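PDB 5ZVE: tRNA (cytosine(72)-C(5))-methyltransferase from Pyrococcus horikoshii, which transfers a methyl group from S-adenosyl-L-methionine to the C5 position of cytosine 72 in several tRNAs. Local coordinates for residues A[342-354]-A[358-370]. Residues are numbered along the deposited sequence; the frame is centred on the assembly and turned at random.
Sequences MKLEEQSIFIGSP and MNKVQRFYPHKHL
The beta hairpin of strands 353-355 and 361-364 is joined at Ser-353 and Arg-363, an antiparallel hydrogen-bonded pair: Ser-353 N gives to Arg-363 O (2.6 Å) and Arg-363 N to Ser-353 O (2.8 Å). The loop leading into it wraps around Gln-362, whose amide can give and accept at once. Gln-362 reaches into the loop because its chain is extended, CG lying trans to N (chi1 -174°). Gln-362 OE1 accepts from Ile-351 N (2.8 Å) and, in the carbonyl plane on a lone pair, from Gly-352 N (2.9 Å). Gln-362 NE2 gives to Ile-349 O and to Gln-347 OE1 (2.8 Å), approaching the latter from above its carbonyl plane. The flat Phe-350 ring stacks on this amide, the planes 7° apart, with Gln-362 CG over the ring centre. In the Rossmann-like methyltransferase domain, strand 361-364 also pairs with strand 374-381, and Gln-347 NE2 reaches Ile-376 O there. Replacing Gln-362 by alanine would probably strand two loop N-H groups and the acceptors Ile-349 O and Gln-347 OE1. Gly-352 suits its place, since a CB would clash with Arg-363 O; Gly-352 CA lies over one face each of the Phe-364 and His-369 rings. Before the loop, Leu-344 CD2 rests against Val-361 CG1 (3.6 Å).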
loop_
_atom_site.group_PDB
_atom_site.type_symbol
_atom_site.label_atom_id
_atom_site.label_comp_id
_atom_site.label_asym_id
_atom_site.label_seq_id
_atom_site.Cartn_x
_atom_site.Cartn_y
_atom_site.Cartn_z
ATOM N N MET A 342 -1.036 27.643 -3.679
ATOM C CA MET A 342 -1.280 26.501 -4.551
ATOM C C MET A 342 -2.745 26.459 -4.974
ATOM O O MET A 342 -3.622 26.876 -4.221
ATOM C CB MET A 342 -0.899 25.200 -3.850
ATOM C CG MET A 342 0.527 25.116 -3.338
ATOM S SD MET A 342 1.741 25.092 -4.666
ATOM C CE MET A 342 1.333 23.557 -5.501
ATOM N N LYS A 343 -3.005 25.943 -6.174
ATOM C CA LYS A 343 -4.359 25.876 -6.716
ATOM C C LYS A 343 -4.746 24.459 -7.148
ATOM O O LYS A 343 -3.959 23.762 -7.791
ATOM C CB LYS A 343 -4.492 26.840 -7.898
ATOM C CG LYS A 343 -5.870 26.881 -8.538
ATOM C CD LYS A 343 -5.905 27.886 -9.682
ATOM C CE LYS A 343 -7.242 27.868 -10.412
ATOM N NZ LYS A 343 -7.495 26.552 -11.066
ATOM N N LEU A 344 -5.961 24.041 -6.800
ATOM C CA LEU A 344 -6.457 22.725 -7.187
ATOM C C LEU A 344 -6.617 22.589 -8.696
ATOM O O LEU A 344 -7.098 23.499 -9.366
ATOM C CB LEU A 344 -7.795 22.438 -6.508
ATOM C CG LEU A 344 -7.795 21.928 -5.068
ATOM C CD1 LEU A 344 -9.190 22.045 -4.503
ATOM C CD2 LEU A 344 -7.345 20.492 -5.026
ATOM N N GLU A 345 -6.215 21.437 -9.220
ATOM C CA GLU A 345 -6.348 21.149 -10.641
ATOM C C GLU A 345 -7.018 19.801 -10.867
ATOM O O GLU A 345 -6.840 18.862 -10.086
ATOM C CB GLU A 345 -4.985 21.169 -11.330
ATOM C CG GLU A 345 -4.234 22.475 -11.186
ATOM C CD GLU A 345 -4.285 23.318 -12.450
ATOM O OE1 GLU A 345 -3.742 22.869 -13.483
ATOM O OE2 GLU A 345 -4.862 24.429 -12.411
ATOM N N GLU A 346 -7.797 19.725 -11.939
ATOM C CA GLU A 346 -8.454 18.493 -12.351
ATOM C C GLU A 346 -7.432 17.385 -12.567
ATOM O O GLU A 346 -6.396 17.600 -13.194
ATOM C CB GLU A 346 -9.253 18.740 -13.631
ATOM C CG GLU A 346 -10.195 17.632 -14.034
ATOM C CD GLU A 346 -10.869 17.911 -15.365
ATOM O OE1 GLU A 346 -10.148 18.163 -16.355
ATOM O OE2 GLU A 346 -12.118 17.893 -15.420
ATOM N N GLN A 347 -7.725 16.197 -12.051
ATOM C CA GLN A 347 -6.838 15.062 -12.243
ATOM C C GLN A 347 -7.234 14.314 -13.512
ATOM O O GLN A 347 -8.419 14.209 -13.833
ATOM C CB GLN A 347 -6.871 14.138 -11.026
ATOM C CG GLN A 347 -6.421 14.812 -9.738
ATOM C CD GLN A 347 -6.476 13.882 -8.547
ATOM O OE1 GLN A 347 -6.517 12.661 -8.701
ATOM N NE2 GLN A 347 -6.465 14.453 -7.348
ATOM N N SER A 348 -6.239 13.796 -14.226
ATOM C CA SER A 348 -6.457 13.245 -15.559
ATOM C C SER A 348 -7.268 11.959 -15.512
ATOM O O SER A 348 -8.019 11.658 -16.438
ATOM C CB SER A 348 -5.123 12.991 -16.259
ATOM O OG SER A 348 -4.335 12.061 -15.531
ATOM N N ILE A 349 -7.112 11.206 -14.429
ATOM C CA ILE A 349 -7.920 10.015 -14.204
ATOM C C ILE A 349 -8.699 10.178 -12.910
ATOM O O ILE A 349 -8.115 10.370 -11.851
ATOM C CB ILE A 349 -7.051 8.742 -14.130
ATOM C CG1 ILE A 349 -6.316 8.517 -15.456
ATOM C CG2 ILE A 349 -7.901 7.531 -13.762
ATOM C CD1 ILE A 349 -5.328 7.363 -15.430
ATOM N N PHE A 350 -10.021 10.108 -12.998
ATOM C CA PHE A 350 -10.856 10.205 -11.811
ATOM C C PHE A 350 -11.863 9.068 -11.794
ATOM O O PHE A 350 -12.896 9.134 -12.458
ATOM C CB PHE A 350 -11.585 11.545 -11.751
ATOM C CG PHE A 350 -11.960 11.963 -10.354
ATOM C CD1 PHE A 350 -12.945 11.283 -9.650
ATOM C CD2 PHE A 350 -11.338 13.047 -9.751
ATOM C CE1 PHE A 350 -13.288 11.661 -8.367
ATOM C CE2 PHE A 350 -11.681 13.434 -8.472
ATOM C CZ PHE A 350 -12.658 12.743 -7.777
ATOM N N ILE A 351 -11.558 8.027 -11.028
ATOM C CA ILE A 351 -12.455 6.890 -10.916
ATOM C C ILE A 351 -12.820 6.624 -9.461
ATOM O O ILE A 351 -13.562 5.696 -9.158
ATOM C CB ILE A 351 -11.830 5.623 -11.535
ATOM C CG1 ILE A 351 -10.490 5.301 -10.872
ATOM C CG2 ILE A 351 -11.669 5.794 -13.044
ATOM C CD1 ILE A 351 -9.676 4.244 -11.599
ATOM N N GLY A 352 -12.310 7.456 -8.559
ATOM C CA GLY A 352 -12.619 7.307 -7.150
ATOM C C GLY A 352 -13.833 8.119 -6.757
ATOM O O GLY A 352 -14.787 8.230 -7.523
ATOM N N SER A 353 -13.788 8.691 -5.559
ATOM C CA SER A 353 -14.860 9.541 -5.052
ATOM C C SER A 353 -14.365 10.967 -4.863
ATOM O O SER A 353 -13.159 11.203 -4.775
ATOM C CB SER A 353 -15.399 9.005 -3.721
ATOM O OG SER A 353 -16.094 7.786 -3.900
ATOM N N PRO A 354 -15.298 11.930 -4.811
ATOM C CA PRO A 354 -14.914 13.289 -4.412
ATOM C C PRO A 354 -14.394 13.325 -2.980
ATOM O O PRO A 354 -14.682 12.418 -2.200
ATOM C CB PRO A 354 -16.220 14.089 -4.539
ATOM C CG PRO A 354 -17.315 13.069 -4.684
ATOM C CD PRO A 354 -16.689 11.857 -5.290
ATOM N N MET A 358 -15.076 19.056 -0.858
ATOM C CA MET A 358 -13.944 19.516 -1.644
ATOM C C MET A 358 -13.893 18.815 -3.001
ATOM O O MET A 358 -13.957 17.591 -3.067
ATOM C CB MET A 358 -12.666 19.263 -0.870
ATOM C CG MET A 358 -11.467 19.814 -1.533
ATOM S SD MET A 358 -10.084 19.745 -0.409
ATOM C CE MET A 358 -8.850 20.116 -1.604
ATOM N N ASN A 359 -13.735 19.592 -4.072
ATOM C CA ASN A 359 -14.195 19.161 -5.394
ATOM C C ASN A 359 -13.226 18.404 -6.306
ATOM O O ASN A 359 -13.628 17.437 -6.955
ATOM C CB ASN A 359 -14.711 20.381 -6.160
ATOM C CG ASN A 359 -16.215 20.527 -6.067
ATOM O OD1 ASN A 359 -16.948 19.536 -6.066
ATOM N ND2 ASN A 359 -16.686 21.768 -5.988
ATOM N N LYS A 360 -11.965 18.814 -6.370
ATOM C CA LYS A 360 -11.085 18.245 -7.388
ATOM C C LYS A 360 -10.132 17.171 -6.866
ATOM O O LYS A 360 -9.422 16.540 -7.652
ATOM C CB LYS A 360 -10.284 19.356 -8.067
ATOM C CG LYS A 360 -11.148 20.342 -8.842
ATOM C CD LYS A 360 -10.299 21.356 -9.577
ATOM C CE LYS A 360 -11.148 22.232 -10.476
ATOM N NZ LYS A 360 -10.308 23.186 -11.249
ATOM N N VAL A 361 -10.110 16.958 -5.553
ATOM C CA VAL A 361 -9.307 15.873 -4.992
ATOM C C VAL A 361 -10.026 14.546 -5.128
ATOM O O VAL A 361 -11.247 14.500 -5.265
ATOM C CB VAL A 361 -8.950 16.117 -3.512
ATOM C CG1 VAL A 361 -8.034 17.315 -3.389
ATOM C CG2 VAL A 361 -10.208 16.285 -2.672
ATOM N N GLN A 362 -9.265 13.462 -5.073
ATOM C CA GLN A 362 -9.821 12.150 -5.358
ATOM C C GLN A 362 -9.604 11.184 -4.200
ATOM O O GLN A 362 -8.471 10.927 -3.795
ATOM C CB GLN A 362 -9.204 11.587 -6.642
ATOM C CG GLN A 362 -9.831 10.286 -7.110
ATOM C CD GLN A 362 -9.299 9.819 -8.448
ATOM O OE1 GLN A 362 -9.818 8.869 -9.026
ATOM N NE2 GLN A 362 -8.259 10.478 -8.944
ATOM N N ARG A 363 -10.698 10.638 -3.680
ATOM C CA ARG A 363 -10.614 9.676 -2.588
ATOM C C ARG A 363 -10.988 8.279 -3.048
ATOM O O ARG A 363 -11.826 8.106 -3.930
ATOM C CB ARG A 363 -11.517 10.084 -1.423
ATOM C CG ARG A 363 -10.821 10.895 -0.336
ATOM C CD ARG A 363 -11.801 11.270 0.756
ATOM N NE ARG A 363 -11.163 11.937 1.887
ATOM C CZ ARG A 363 -10.816 11.321 3.013
ATOM N NH1 ARG A 363 -11.032 10.016 3.154
ATOM N NH2 ARG A 363 -10.249 12.005 3.998
ATOM N N PHE A 364 -10.354 7.288 -2.433
ATOM C CA PHE A 364 -10.698 5.896 -2.648
ATOM C C PHE A 364 -11.170 5.282 -1.338
ATOM O O PHE A 364 -10.607 5.547 -0.275
ATOM C CB PHE A 364 -9.508 5.119 -3.214
ATOM C CG PHE A 364 -9.155 5.491 -4.630
ATOM C CD1 PHE A 364 -8.268 6.522 -4.892
ATOM C CD2 PHE A 364 -9.711 4.804 -5.698
ATOM C CE1 PHE A 364 -7.943 6.864 -6.196
ATOM C CE2 PHE A 364 -9.389 5.137 -7.006
ATOM C CZ PHE A 364 -8.503 6.171 -7.255
ATOM N N TYR A 365 -12.235 4.492 -1.422
ATOM C CA TYR A 365 -12.801 3.814 -0.266
ATOM C C TYR A 365 -12.833 2.316 -0.517
ATOM O O TYR A 365 -13.089 1.888 -1.641
ATOM C CB TYR A 365 -14.209 4.324 0.025
ATOM C CG TYR A 365 -14.271 5.773 0.447
ATOM C CD1 TYR A 365 -14.019 6.141 1.761
ATOM C CD2 TYR A 365 -14.592 6.770 -0.467
ATOM C CE1 TYR A 365 -14.081 7.467 2.157
ATOM C CE2 TYR A 365 -14.657 8.101 -0.081
ATOM C CZ TYR A 365 -14.400 8.439 1.233
ATOM O OH TYR A 365 -14.462 9.753 1.635
ATOM N N PRO A 366 -12.580 1.511 0.530
ATOM C CA PRO A 366 -12.555 0.052 0.360
ATOM C C PRO A 366 -13.902 -0.543 -0.060
ATOM O O PRO A 366 -13.930 -1.483 -0.856
ATOM C CB PRO A 366 -12.141 -0.459 1.750
ATOM C CG PRO A 366 -12.506 0.636 2.692
ATOM C CD PRO A 366 -12.306 1.913 1.920
ATOM N N HIS A 367 -14.999 -0.008 0.463
ATOM C CA HIS A 367 -16.318 -0.562 0.170
ATOM C C HIS A 367 -16.853 -0.091 -1.176
ATOM O O HIS A 367 -17.702 -0.744 -1.771
ATOM C CB HIS A 367 -17.305 -0.213 1.291
ATOM C CG HIS A 367 -17.595 1.250 1.420
ATOM N ND1 HIS A 367 -16.608 2.194 1.610
ATOM C CD2 HIS A 367 -18.767 1.929 1.406
ATOM C CE1 HIS A 367 -17.158 3.393 1.691
ATOM N NE2 HIS A 367 -18.466 3.260 1.575
ATOM N N LYS A 368 -16.365 1.046 -1.660
ATOM C CA LYS A 368 -16.812 1.561 -2.953
ATOM C C LYS A 368 -15.929 1.125 -4.123
ATOM O O LYS A 368 -16.435 0.842 -5.204
ATOM C CB LYS A 368 -16.895 3.091 -2.920
ATOM C CG LYS A 368 -17.944 3.648 -1.971
ATOM C CD LYS A 368 -18.026 5.167 -2.071
ATOM C CE LYS A 368 -19.195 5.717 -1.263
ATOM N NZ LYS A 368 -19.207 7.207 -1.244
ATOM N N HIS A 369 -14.617 1.078 -3.921
ATOM C CA HIS A 369 -13.708 0.873 -5.046
ATOM C C HIS A 369 -12.860 -0.387 -4.944
ATOM O O HIS A 369 -12.049 -0.657 -5.834
ATOM C CB HIS A 369 -12.795 2.089 -5.201
ATOM C CG HIS A 369 -13.521 3.391 -5.118
ATOM N ND1 HIS A 369 -13.315 4.298 -4.098
ATOM C CD2 HIS A 369 -14.464 3.942 -5.921
ATOM C CE1 HIS A 369 -14.093 5.348 -4.280
ATOM N NE2 HIS A 369 -14.801 5.157 -5.381
ATOM N N LEU A 370 -13.035 -1.140 -3.859
ATOM C CA LEU A 370 -12.390 -2.442 -3.704
ATOM C C LEU A 370 -10.880 -2.283 -3.521
ATOM O O LEU A 370 -10.103 -3.207 -3.775
ATOM C CB LEU A 370 -12.706 -3.338 -4.908
ATOM C CG LEU A 370 -14.016 -4.129 -4.928
ATOM C CD1 LEU A 370 -15.198 -3.330 -4.401
ATOM C CD2 LEU A 370 -14.293 -4.619 -6.351
HETATM O O HOH W 1 -6.589 17.440 -7.444
HETATM O O HOH W 2 -10.155 16.272 -10.275
HETATM O O HOH W 3 -17.003 6.159 -6.379
HETATM O O HOH W 4 -16.108 11.120 0.016
#